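Local atomic coordinates of nonsense-mediated mRNA decay factor SMG5 (Homo sapiens, PDB entry 2HWY), a protein that takes part in nonsense-mediated mRNA decay, promoting dephosphorylation of UPF1 while having no RNase activity by itself. Residues V30-P33 / R34-D38. Residues are numbered along the deposited sequence; the frame is centred on the assembly and turned at random.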
loop_
_atom_site.group_PDB
_atom_site.type_symbol
_atom_site.label_atom_id
_atom_site.label_comp_id
_atom_site.label_asym_id
_atom_site.label_seq_id
_atom_site.Cartn_x
_atom_site.Cartn_y
_atom_site.Cartn_z
ATOM N N VAL A 30 -7.807 -3.140 1.165
ATOM C CA VAL A 30 -6.387 -2.940 0.889
ATOM C C VAL A 30 -5.941 -3.801 -0.299
ATOM O O VAL A 30 -5.762 -5.015 -0.173
ATOM C CB VAL A 30 -5.515 -3.227 2.117
ATOM C CG1 VAL A 30 -4.054 -3.261 1.715
ATOM C CG2 VAL A 30 -5.717 -2.175 3.190
ATOM N N ILE A 31 -5.777 -3.153 -1.451
ATOM C CA ILE A 31 -5.178 -3.768 -2.625
ATOM C C ILE A 31 -3.653 -3.654 -2.530
ATOM O O ILE A 31 -3.117 -2.547 -2.544
ATOM C CB ILE A 31 -5.671 -3.084 -3.913
ATOM C CG1 ILE A 31 -7.200 -3.008 -3.920
ATOM C CG2 ILE A 31 -5.189 -3.837 -5.147
ATOM C CD1 ILE A 31 -7.888 -4.371 -3.658
ATOM N N ILE A 32 -2.966 -4.795 -2.417
ATOM C CA ILE A 32 -1.497 -4.832 -2.423
ATOM C C ILE A 32 -1.080 -5.162 -3.851
ATOM O O ILE A 32 -1.293 -6.287 -4.310
ATOM C CB ILE A 32 -0.895 -5.939 -1.487
ATOM C CG1 ILE A 32 -1.499 -5.930 -0.077
ATOM C CG2 ILE A 32 0.600 -5.776 -1.397
ATOM C CD1 ILE A 32 -1.257 -4.630 0.726
ATOM N N PRO A 33 -0.481 -4.210 -4.570
ATOM C CA PRO A 33 -0.169 -4.502 -5.982
ATOM C C PRO A 33 0.885 -5.600 -6.179
ATOM O O PRO A 33 1.815 -5.712 -5.380
ATOM C CB PRO A 33 0.351 -3.165 -6.523
ATOM C CG PRO A 33 0.080 -2.146 -5.470
ATOM C CD PRO A 33 -0.049 -2.864 -4.166
ATOM N N ARG A 34 0.730 -6.396 -7.234
ATOM C CA ARG A 34 1.687 -7.468 -7.580
ATOM C C ARG A 34 3.149 -7.050 -7.589
ATOM O O ARG A 34 4.022 -7.838 -7.263
ATOM C CB ARG A 34 1.363 -8.062 -8.965
ATOM C CG ARG A 34 2.311 -9.210 -9.412
ATOM C CD ARG A 34 1.553 -10.482 -9.758
ATOM N NE ARG A 34 0.671 -10.805 -8.650
ATOM C CZ ARG A 34 1.070 -11.330 -7.499
ATOM N NH1 ARG A 34 2.341 -11.665 -7.301
ATOM N NH2 ARG A 34 0.183 -11.542 -6.538
ATOM N N THR A 35 3.409 -5.822 -8.009
ATOM C CA THR A 35 4.760 -5.303 -8.091
ATOM C C THR A 35 5.321 -5.071 -6.690
ATOM O O THR A 35 6.535 -5.146 -6.484
ATOM C CB THR A 35 4.797 -4.005 -8.925
ATOM O OG1 THR A 35 6.146 -3.721 -9.311
ATOM C CG2 THR A 35 4.201 -2.808 -8.162
ATOM N N VAL A 36 4.417 -4.815 -5.736
ATOM C CA VAL A 36 4.752 -4.617 -4.335
ATOM C C VAL A 36 4.972 -5.983 -3.680
ATOM O O VAL A 36 6.023 -6.243 -3.106
ATOM C CB VAL A 36 3.628 -3.821 -3.604
ATOM C CG1 VAL A 36 3.991 -3.585 -2.153
ATOM C CG2 VAL A 36 3.383 -2.497 -4.295
ATOM N N ILE A 37 3.977 -6.852 -3.780
ATOM C CA ILE A 37 4.078 -8.224 -3.298
ATOM C C ILE A 37 5.360 -8.938 -3.794
ATOM O O ILE A 37 6.098 -9.559 -3.015
ATOM C CB ILE A 37 2.791 -8.982 -3.707
ATOM C CG1 ILE A 37 1.756 -8.893 -2.593
ATOM C CG2 ILE A 37 3.047 -10.436 -4.046
ATOM C CD1 ILE A 37 1.886 -9.959 -1.535
ATOM N N ASP A 38 5.628 -8.850 -5.091
ATOM C CA ASP A 38 6.846 -9.440 -5.652
ATOM C C ASP A 38 8.110 -8.699 -5.195
ATOM O O ASP A 38 9.150 -9.319 -4.997
ATOM C CB ASP A 38 6.755 -9.512 -7.187
ATOM C CG ASP A 38 5.685 -10.492 -7.660
ATOM O OD1 ASP A 38 5.111 -11.210 -6.791
ATOM O OD2 ASP A 38 5.413 -10.539 -8.886
#
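Pro-33 passes the chain straight from strand 30-32 into helix 34-38, whose axis makes an angle of 65° with the strand, and its carbonyl oxygen accepts the amides of Val-36 and Ile-37, the third and fourth residues of the helix. O of Pro-33 accepts two hydrogen bonds: one from N of Ile-37 at 2.9 Å, with an N-H...O angle of 163°, and one from N of Val-36 at 2.8 Å, more bent and reaching the oxygen from above the carbonyl plane. The first is an i to i+4 bond, the second i to i+3, consistent with Pro-33 occupying the N-cap position just before the helix.

On the side-chain level, CG2 of Val-36 lies over the proline ring, 3.5 Å from CD of Pro-33; a chi1 of -179° sets this methyl beside its own backbone N and leaves CG1 to meet Ile-32. CG2 of Ile-32 touches CG1 of Ile-37 at 3.5 Å, the two side chains crossing at about a right angle. Leu-12 of helix 9-14 packs on both Ile-32 and Val-36. Within the first turn, NH1 of Arg-34 forms a salt bridge with OD1 of Asp-38, four residues on, at 2.9 Å, while NE bonds to the carbonyl of Gln-71.

With strand 29-32 between strands 68-70 and 4-7 of a parallel sheet, this is a strand-to-helix junction of the alpha/beta PIN domain of SMG5.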